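Local structure of putative ATP-dependent endonuclease of the OLD family (Thermus scotoductus, 6P74) at residues G21-I26 / C303-S308; S150-I155 / P227-R232; R288-L293 / P312-V317. The protein degrades linear or supercoiled double-stranded DNA in the 5'-to-3' direction, nicks and linearizes circular DNA, and has a DNA-stimulated ATPase activity. All blocks are in the same frame, centred on the assembly; numbering follows the deposited sequence.

Contact 1: residues G21-I26 / C303-S308; sequences GPLTAI and CQIIYS
In the central, mostly parallel sheet of the P-loop ATPase core, strand 23-26 runs parallel to 304-308, with Leu23 paired to Ile305 and Ala25 to Tyr307. The backbone bonds alternate in the parallel manner: Ile305 N gives to Pro22 O, Thr24 N to Ile305 O at 2.9 Å, Tyr307 N to Thr24 O, and Ile26 N to Tyr307 O at 2.8 Å. Before the strand, Gly21 O is gripped from opposite faces of its plane. Gln304 NE2 lies 3.0 Å from Gly21 O, its N-H straight (171°) but coming from above the carbonyl plane, and Thr24 OG1 gives from the other side; Gln304 OE1 turns to Thr272. Tyr307 CG sits between its backbone N and carbonyl carbon (chi1 58°), which folds the ring back over the neighbouring strand: Ala25 CA packs on its face, 4.2 Å from the ring centroid, while Leu23 CD1 meets the ring edge, 3.9 Å from Tyr307 CE2. Leu23, Ile305 and Tyr307 face helix 284-299. On the other face, Ile26 and Ser308 pack against helix 34-45, Ser308 beside the inferred ATP-binding Lys34. Strand 272-276 flanks 304-308 on its far side.

Contact 2: residues S150-I155 / P227-R232; sequences SIRGSI and PFNSLR
Arg152 swings its CG anti to the backbone N (chi1 170°) and then bends at chi2 (75°), about CB-CG, which carries the guanidinium across to the turn at 228-231, whereas Arg232 runs extended from CG to NE back toward Ser150. The two side chains diverge from neighbouring CB atoms at the start of a small antiparallel sheet, a short, weakly bonded strand about 150-151 beside 232-235, at the inferred boundary between the ATPase and dimerization regions. The CB atoms of Arg152 and Arg232 lie 4.0 Å apart where the chains meet. Beyond them, the short 3-10 turn 227-229, with Ser230 N bonded to Pro227 O, presents its carbonyls to the arginine. Arg152 NH1 gives its main bond to Leu231 O at 2.8 Å, in the carbonyl plane and on a lone pair, and a second, weak one to Phe228 O at 3.3 Å. One nitrogen therefore bridges two carbonyls of the loop. At the other end, Arg232 NH1 makes only a weak bond to Ser150 OG, 3.2 Å long, whose N-H is far from straight (120°).

Helix 154-166 begins just after Gly153, its N-cap, and places Leu160 against both Arg152 and Leu231. Arg232 also pairs in antiparallel fashion with a strand of the second subunit, continuing the sheet across the dimer interface, and Leu231 packs on Phe221 of that subunit. Over one face of the Arg152 guanidinium sits Asn229 O, 3.4 Å from Arg152 NH2 at an angle too poor for a hydrogen bond.

Contact 3: residues R288-L293 / P312-V317; sequences RYFYRL and PIFADV. With SO4 (sulfate ion), chain J.
Tyr291 of helix 284-299 lays one face of its ring on the loop that follows strand 304-308, and Tyr291 and Phe314 slide past each other in opposite directions. The ring edge of Tyr291 is turned toward the face of Phe314 in an offset edge-to-face pair, centroids 5.7 Å apart and planes at 70°. Tyr291 CB lies over the Phe314 ring, 4.2 Å from its centroid, and Phe314 CA over the Tyr291 ring, 4.1 Å from its centroid. With CG anti to the backbone N (chi1 -180°), Tyr291 extends straight off the helix into this position, where Ile313 O also rests over its face. Phe290 CD2 closes the inner end, 3.9 Å from Phe314 CZ at the edge of that ring, and Phe290 in turn packs edge-to-face on Phe260 of helix 246-266. Asp316 lies across the phenol end, its CB 3.1 Å from Tyr291 OH.

The outer side is looser. Arg288, exposed, bends at chi3 (-102°), bringing one face of the guanidinium, near its rim, over Ile313 CD1, while Arg288 NH2 points away to O1 of a sulfate, 2.8 Å off and in the guanidinium plane. Helix and loop are therefore held by ring faces and apolar carbons; Arg288 meets an anion probably from the crystallisation liquor, and Asp316 OD1 is hydrogen-bonded to Asn318 ND2.

Overall arrangement
From the N terminus, strand 23-27 enters the ATPase core, and contact 1 joins it to strand 304-308, closing a loop of 276 intervening residues. Contact 2 is nested within that loop: 150-155 leads into the helices of the dimerization region, and the chain returns at 227-232. Contact 3 opens after contact 2 has closed and packs helix 284-299 on the loop between strands 304-308 and 323-328. Its segments flank strand 304-308 in the chain, so contacts 1 and 3 cross, and they touch where Tyr307 OH lies 2.5 Å from Phe314 O, a probable hydrogen bond. Contact 2 stands apart, its centre about 24 Å from that of contact 1 and about 27 Å from that of contact 3.

Contact 1: residues G21-I26 / C303-S308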
loop_
_atom_site.group_PDB
_atom_site.type_symbol
_atom_site.label_atom_id
_atom_site.label_comp_id
_atom_site.label_asym_id
_atom_site.label_seq_id
_atom_site.Cartn_x
_atom_site.Cartn_y
_atom_site.Cartn_z
ATOM N N GLY A 21 4.213 19.779 15.755
ATOM C CA GLY A 21 4.560 21.180 15.723
ATOM C C GLY A 21 4.671 21.722 14.312
ATOM O O GLY A 21 4.466 21.008 13.320
ATOM N N PRO A 22 5.021 23.006 14.200
ATOM C CA PRO A 22 4.987 23.657 12.877
ATOM C C PRO A 22 5.880 22.955 11.878
ATOM O O PRO A 22 5.563 22.880 10.683
ATOM C CB PRO A 22 5.473 25.088 13.168
ATOM C CG PRO A 22 5.413 25.246 14.663
ATOM C CD PRO A 22 5.618 23.866 15.238
ATOM N N LEU A 23 7.004 22.438 12.355
ATOM C CA LEU A 23 7.826 21.503 11.611
ATOM C C LEU A 23 7.933 20.259 12.474
ATOM O O LEU A 23 8.337 20.349 13.639
ATOM C CB LEU A 23 9.206 22.090 11.332
ATOM C CG LEU A 23 10.011 21.488 10.199
ATOM C CD1 LEU A 23 9.293 21.757 8.901
ATOM C CD2 LEU A 23 11.378 22.123 10.184
ATOM N N THR A 24 7.541 19.111 11.920
ATOM C CA THR A 24 7.642 17.833 12.615
ATOM C C THR A 24 8.453 16.901 11.723
ATOM O O THR A 24 8.016 16.560 10.619
ATOM C CB THR A 24 6.264 17.256 12.935
ATOM O OG1 THR A 24 5.438 18.262 13.549
ATOM C CG2 THR A 24 6.401 16.094 13.882
ATOM N N ALA A 25 9.649 16.510 12.191
ATOM C CA ALA A 25 10.580 15.686 11.428
ATOM C C ALA A 25 10.602 14.319 12.087
ATOM O O ALA A 25 11.061 14.181 13.229
ATOM C CB ALA A 25 11.984 16.292 11.395
ATOM N N ILE A 26 10.121 13.313 11.368
ATOM C CA ILE A 26 9.910 11.980 11.914
ATOM C C ILE A 26 10.982 11.059 11.352
ATOM O O ILE A 26 11.066 10.875 10.133
ATOM C CB ILE A 26 8.508 11.465 11.578
ATOM C CG1 ILE A 26 7.457 12.517 11.984
ATOM C CG2 ILE A 26 8.304 10.111 12.193
ATOM C CD1 ILE A 26 6.018 12.032 11.891
ATOM N N CYS A 303 2.707 27.728 6.870
ATOM C CA CYS A 303 2.204 26.370 6.744
ATOM C C CYS A 303 2.778 25.553 7.890
ATOM O O CYS A 303 3.623 26.021 8.657
ATOM C CB CYS A 303 2.586 25.749 5.404
ATOM S SG CYS A 303 4.341 25.444 5.301
ATOM N N GLN A 304 2.305 24.321 7.993
ATOM C CA GLN A 304 2.871 23.331 8.887
ATOM C C GLN A 304 3.346 22.163 8.033
ATOM O O GLN A 304 2.602 21.696 7.166
ATOM C CB GLN A 304 1.837 22.882 9.923
ATOM C CG GLN A 304 2.211 21.585 10.624
ATOM C CD GLN A 304 1.147 21.122 11.594
ATOM O OE1 GLN A 304 -0.050 21.139 11.272
ATOM N NE2 GLN A 304 1.573 20.695 12.795
ATOM N N ILE A 305 4.583 21.711 8.254
ATOM C CA ILE A 305 5.169 20.611 7.481
ATOM C C ILE A 305 5.416 19.435 8.411
ATOM O O ILE A 305 6.138 19.560 9.411
ATOM C CB ILE A 305 6.479 21.017 6.779
ATOM C CG1 ILE A 305 6.275 22.253 5.917
ATOM C CG2 ILE A 305 6.973 19.889 5.893
ATOM C CD1 ILE A 305 5.402 21.976 4.710
ATOM N N ILE A 306 4.845 18.289 8.071
ATOM C CA ILE A 306 5.059 17.053 8.800
ATOM C C ILE A 306 5.639 16.060 7.810
ATOM O O ILE A 306 5.053 15.838 6.747
ATOM C CB ILE A 306 3.752 16.520 9.403
ATOM C CG1 ILE A 306 3.166 17.522 10.398
ATOM C CG2 ILE A 306 3.953 15.133 10.028
ATOM C CD1 ILE A 306 1.776 17.118 10.878
ATOM N N TYR A 307 6.780 15.457 8.150
ATOM C CA TYR A 307 7.381 14.550 7.185
ATOM C C TYR A 307 8.179 13.445 7.862
ATOM O O TYR A 307 8.695 13.605 8.974
ATOM C CB TYR A 307 8.265 15.313 6.203
ATOM C CG TYR A 307 9.372 16.108 6.837
ATOM C CD1 TYR A 307 10.573 15.506 7.181
ATOM C CD2 TYR A 307 9.231 17.462 7.067
ATOM C CE1 TYR A 307 11.591 16.223 7.746
ATOM C CE2 TYR A 307 10.242 18.191 7.619
ATOM C CZ TYR A 307 11.428 17.567 7.956
ATOM O OH TYR A 307 12.454 18.293 8.517
ATOM N N SER A 308 8.227 12.300 7.186
ATOM C CA SER A 308 9.232 11.277 7.423
ATOM C C SER A 308 10.458 11.594 6.566
ATOM O O SER A 308 10.351 12.210 5.504
ATOM C CB SER A 308 8.680 9.884 7.107
ATOM O OG SER A 308 8.285 9.758 5.745
#

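Contact 2: residues S150-I155 / P227-R232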
loop_
_atom_site.group_PDB
_atom_site.type_symbol
_atom_site.label_atom_id
_atom_site.label_comp_id
_atom_site.label_asym_id
_atom_site.label_seq_id
_atom_site.Cartn_x
_atom_site.Cartn_y
_atom_site.Cartn_z
ATOM N N SER A 150 4.763 14.126 -16.535
ATOM C CA SER A 150 3.842 15.146 -16.043
ATOM C C SER A 150 3.575 14.910 -14.562
ATOM O O SER A 150 3.792 13.815 -14.039
ATOM C CB SER A 150 2.521 15.140 -16.816
ATOM O OG SER A 150 1.622 14.207 -16.244
ATOM N N ILE A 151 3.087 15.964 -13.897
ATOM C CA ILE A 151 2.727 15.936 -12.483
ATOM C C ILE A 151 1.383 16.635 -12.320
ATOM O O ILE A 151 0.962 17.425 -13.164
ATOM C CB ILE A 151 3.793 16.614 -11.578
ATOM C CG1 ILE A 151 3.964 18.083 -11.943
ATOM C CG2 ILE A 151 5.150 15.916 -11.680
ATOM C CD1 ILE A 151 4.822 18.832 -10.958
ATOM N N ARG A 152 0.704 16.329 -11.217
ATOM C CA ARG A 152 -0.537 17.009 -10.868
ATOM C C ARG A 152 -1.056 16.484 -9.535
ATOM O O ARG A 152 -0.800 15.334 -9.165
ATOM C CB ARG A 152 -1.587 16.841 -11.981
ATOM C CG ARG A 152 -3.013 17.303 -11.621
ATOM C CD ARG A 152 -3.188 18.826 -11.607
ATOM N NE ARG A 152 -4.348 19.244 -10.810
ATOM C CZ ARG A 152 -4.764 20.504 -10.662
ATOM N NH1 ARG A 152 -4.127 21.501 -11.268
ATOM N NH2 ARG A 152 -5.826 20.769 -9.908
ATOM N N GLY A 153 -1.772 17.326 -8.802
ATOM C CA GLY A 153 -2.358 16.915 -7.541
ATOM C C GLY A 153 -2.995 18.107 -6.870
ATOM O O GLY A 153 -2.916 19.242 -7.354
ATOM N N SER A 154 -3.642 17.835 -5.738
ATOM C CA SER A 154 -4.211 18.920 -4.950
ATOM C C SER A 154 -3.151 19.937 -4.537
ATOM O O SER A 154 -3.498 21.054 -4.132
ATOM C CB SER A 154 -4.922 18.351 -3.721
ATOM O OG SER A 154 -4.161 17.313 -3.128
ATOM N N ILE A 155 -1.866 19.579 -4.654
ATOM C CA ILE A 155 -0.784 20.507 -4.330
ATOM C C ILE A 155 -0.725 21.648 -5.344
ATOM O O ILE A 155 -0.702 22.832 -4.980
ATOM C CB ILE A 155 0.555 19.751 -4.253
ATOM C CG1 ILE A 155 1.713 20.738 -4.122
ATOM C CG2 ILE A 155 0.732 18.849 -5.474
ATOM C CD1 ILE A 155 1.594 21.648 -2.924
ATOM N N PRO A 227 -10.926 25.210 -15.934
ATOM C CA PRO A 227 -9.750 24.644 -16.621
ATOM C C PRO A 227 -8.533 24.479 -15.722
ATOM O O PRO A 227 -7.774 23.513 -15.889
ATOM C CB PRO A 227 -9.493 25.654 -17.748
ATOM C CG PRO A 227 -10.020 26.942 -17.205
ATOM C CD PRO A 227 -11.229 26.579 -16.382
ATOM N N PHE A 228 -8.330 25.392 -14.768
ATOM C CA PHE A 228 -7.222 25.289 -13.830
ATOM C C PHE A 228 -7.286 24.034 -12.949
ATOM O O PHE A 228 -6.373 23.815 -12.147
ATOM C CB PHE A 228 -7.170 26.566 -12.990
ATOM C CG PHE A 228 -6.955 27.790 -13.815
ATOM C CD1 PHE A 228 -5.679 28.149 -14.225
ATOM C CD2 PHE A 228 -8.022 28.563 -14.222
ATOM C CE1 PHE A 228 -5.464 29.270 -15.009
ATOM C CE2 PHE A 228 -7.817 29.682 -15.005
ATOM C CZ PHE A 228 -6.534 30.041 -15.399
ATOM N N ASN A 229 -8.315 23.199 -13.073
ATOM C CA ASN A 229 -8.370 21.927 -12.359
ATOM C C ASN A 229 -7.753 20.773 -13.133
ATOM O O ASN A 229 -7.643 19.671 -12.591
ATOM C CB ASN A 229 -9.816 21.565 -12.008
ATOM C CG ASN A 229 -10.154 21.867 -10.560
ATOM O OD1 ASN A 229 -9.498 22.691 -9.908
ATOM N ND2 ASN A 229 -11.187 21.204 -10.048
ATOM N N SER A 230 -7.360 20.988 -14.375
ATOM C CA SER A 230 -6.670 19.982 -15.165
ATOM C C SER A 230 -5.273 20.429 -15.570
ATOM O O SER A 230 -4.568 19.683 -16.264
ATOM C CB SER A 230 -7.497 19.640 -16.413
ATOM O OG SER A 230 -8.745 20.321 -16.394
ATOM N N LEU A 231 -4.855 21.627 -15.176
ATOM C CA LEU A 231 -3.520 22.090 -15.508
ATOM C C LEU A 231 -2.480 21.254 -14.764
ATOM O O LEU A 231 -2.662 20.888 -13.601
ATOM C CB LEU A 231 -3.376 23.567 -15.161
ATOM C CG LEU A 231 -2.843 24.549 -16.189
ATOM C CD1 LEU A 231 -3.531 24.425 -17.551
ATOM C CD2 LEU A 231 -3.035 25.941 -15.636
ATOM N N ARG A 232 -1.392 20.935 -15.452
ATOM C CA ARG A 232 -0.292 20.206 -14.851
ATOM C C ARG A 232 1.013 20.873 -15.259
ATOM O O ARG A 232 1.047 21.697 -16.174
ATOM C CB ARG A 232 -0.322 18.738 -15.280
ATOM C CG ARG A 232 -0.869 18.544 -16.676
ATOM C CD ARG A 232 -0.780 17.100 -17.122
ATOM N NE ARG A 232 -0.761 16.990 -18.582
ATOM C CZ ARG A 232 -0.650 15.840 -19.241
ATOM N NH1 ARG A 232 -0.549 14.696 -18.572
ATOM N NH2 ARG A 232 -0.639 15.829 -20.567
#

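Contact 3: residues R288-L293 / P312-V317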
loop_
_atom_site.group_PDB
_atom_site.type_symbol
_atom_site.label_atom_id
_atom_site.label_comp_id
_atom_site.label_asym_id
_atom_site.label_seq_id
_atom_site.Cartn_x
_atom_site.Cartn_y
_atom_site.Cartn_z
ATOM N N ARG A 288 19.238 20.742 0.602
ATOM C CA ARG A 288 19.505 21.868 1.478
ATOM C C ARG A 288 18.628 23.048 1.115
ATOM O O ARG A 288 18.086 23.724 1.995
ATOM C CB ARG A 288 20.985 22.240 1.423
ATOM C CG ARG A 288 21.814 21.444 2.408
ATOM C CD ARG A 288 23.323 21.809 2.401
ATOM N NE ARG A 288 24.111 20.818 1.665
ATOM C CZ ARG A 288 24.632 19.711 2.197
ATOM N NH1 ARG A 288 24.488 19.435 3.499
ATOM N NH2 ARG A 288 25.314 18.882 1.418
ATOM N N TYR A 289 18.463 23.303 -0.178
ATOM C CA TYR A 289 17.602 24.400 -0.601
ATOM C C TYR A 289 16.148 24.151 -0.175
ATOM O O TYR A 289 15.498 25.024 0.397
ATOM C CB TYR A 289 17.748 24.581 -2.120
ATOM C CG TYR A 289 16.916 25.688 -2.691
ATOM C CD1 TYR A 289 15.581 25.488 -2.954
ATOM C CD2 TYR A 289 17.465 26.930 -2.969
ATOM C CE1 TYR A 289 14.801 26.486 -3.467
ATOM C CE2 TYR A 289 16.690 27.948 -3.493
ATOM C CZ TYR A 289 15.347 27.711 -3.731
ATOM O OH TYR A 289 14.524 28.688 -4.242
ATOM N N PHE A 290 15.645 22.934 -0.391
ATOM C CA PHE A 290 14.271 22.603 -0.025
ATOM C C PHE A 290 14.048 22.729 1.488
ATOM O O PHE A 290 13.075 23.353 1.940
ATOM C CB PHE A 290 13.956 21.189 -0.534
ATOM C CG PHE A 290 12.488 20.857 -0.600
ATOM C CD1 PHE A 290 11.520 21.863 -0.610
ATOM C CD2 PHE A 290 12.073 19.532 -0.652
ATOM C CE1 PHE A 290 10.171 21.540 -0.661
ATOM C CE2 PHE A 290 10.724 19.206 -0.715
ATOM C CZ PHE A 290 9.773 20.204 -0.710
ATOM N N TYR A 291 14.944 22.145 2.289
ATOM C CA TYR A 291 14.812 22.226 3.740
ATOM C C TYR A 291 14.775 23.675 4.219
ATOM O O TYR A 291 13.927 24.048 5.036
ATOM C CB TYR A 291 15.953 21.467 4.419
ATOM C CG TYR A 291 15.902 21.480 5.940
ATOM C CD1 TYR A 291 14.827 20.935 6.626
ATOM C CD2 TYR A 291 16.939 22.030 6.687
ATOM C CE1 TYR A 291 14.775 20.946 8.024
ATOM C CE2 TYR A 291 16.897 22.037 8.080
ATOM C CZ TYR A 291 15.816 21.490 8.738
ATOM O OH TYR A 291 15.779 21.496 10.116
ATOM N N ARG A 292 15.702 24.503 3.740
ATOM C CA ARG A 292 15.692 25.913 4.124
ATOM C C ARG A 292 14.368 26.571 3.759
ATOM O O ARG A 292 13.845 27.409 4.506
ATOM C CB ARG A 292 16.844 26.645 3.449
ATOM C CG ARG A 292 17.134 27.998 4.073
ATOM C CD ARG A 292 17.343 29.066 3.020
ATOM N NE ARG A 292 16.139 29.264 2.216
ATOM C CZ ARG A 292 15.193 30.159 2.491
ATOM N NH1 ARG A 292 15.312 30.947 3.562
ATOM N NH2 ARG A 292 14.124 30.264 1.696
ATOM N N LEU A 293 13.810 26.195 2.609
ATOM C CA LEU A 293 12.541 26.747 2.167
ATOM C C LEU A 293 11.403 26.299 3.074
ATOM O O LEU A 293 10.550 27.111 3.455
ATOM C CB LEU A 293 12.298 26.325 0.721
ATOM C CG LEU A 293 11.132 26.824 -0.096
ATOM C CD1 LEU A 293 11.357 26.334 -1.497
ATOM C CD2 LEU A 293 9.870 26.241 0.445
ATOM N N PRO A 312 19.950 13.303 6.786
ATOM C CA PRO A 312 20.408 14.225 7.834
ATOM C C PRO A 312 20.262 15.699 7.451
ATOM O O PRO A 312 20.507 16.575 8.290
ATOM C CB PRO A 312 21.879 13.835 8.035
ATOM C CG PRO A 312 22.279 13.165 6.758
ATOM C CD PRO A 312 21.039 12.496 6.219
ATOM N N ILE A 313 19.905 16.010 6.215
ATOM C CA ILE A 313 19.737 17.412 5.874
ATOM C C ILE A 313 18.386 17.916 6.357
ATOM O O ILE A 313 18.274 19.066 6.788
ATOM C CB ILE A 313 19.947 17.601 4.363
ATOM C CG1 ILE A 313 21.436 17.397 4.026
ATOM C CG2 ILE A 313 19.466 18.961 3.912
ATOM C CD1 ILE A 313 21.660 16.789 2.635
ATOM N N PHE A 314 17.368 17.053 6.368
ATOM C CA PHE A 314 16.033 17.396 6.853
ATOM C C PHE A 314 15.826 17.100 8.338
ATOM O O PHE A 314 14.764 17.426 8.887
ATOM C CB PHE A 314 14.971 16.650 6.035
ATOM C CG PHE A 314 14.830 17.145 4.628
ATOM C CD1 PHE A 314 15.651 16.654 3.618
ATOM C CD2 PHE A 314 13.877 18.106 4.311
ATOM C CE1 PHE A 314 15.527 17.122 2.318
ATOM C CE2 PHE A 314 13.738 18.576 3.012
ATOM C CZ PHE A 314 14.562 18.083 2.012
ATOM N N ALA A 315 16.786 16.486 9.011
ATOM C CA ALA A 315 16.626 16.169 10.427
ATOM C C ALA A 315 17.771 16.865 11.153
ATOM O O ALA A 315 18.843 16.286 11.342
ATOM C CB ALA A 315 16.596 14.680 10.654
ATOM N N ASP A 316 17.529 18.117 11.543
ATOM C CA ASP A 316 18.552 19.006 12.082
ATOM C C ASP A 316 18.593 18.892 13.600
ATOM O O ASP A 316 17.582 19.149 14.265
ATOM C CB ASP A 316 18.257 20.446 11.675
ATOM C CG ASP A 316 19.475 21.323 11.731
ATOM O OD1 ASP A 316 20.122 21.402 12.810
ATOM O OD2 ASP A 316 19.792 21.921 10.676
ATOM N N VAL A 317 19.763 18.545 14.153
ATOM C CA VAL A 317 19.848 18.428 15.606
ATOM C C VAL A 317 19.643 19.783 16.282
ATOM O O VAL A 317 19.182 19.845 17.425
ATOM C CB VAL A 317 21.178 17.785 16.044
ATOM C CG1 VAL A 317 22.271 18.654 15.636
ATOM C CG2 VAL A 317 21.244 17.659 17.526
HETATM S S SO4 J . 27.519 18.381 -1.796
HETATM O O1 SO4 J . 26.413 19.086 -1.154
HETATM O O2 SO4 J . 28.781 19.039 -1.464
HETATM O O3 SO4 J . 27.335 18.404 -3.241
HETATM O O4 SO4 J . 27.538 16.995 -1.339
#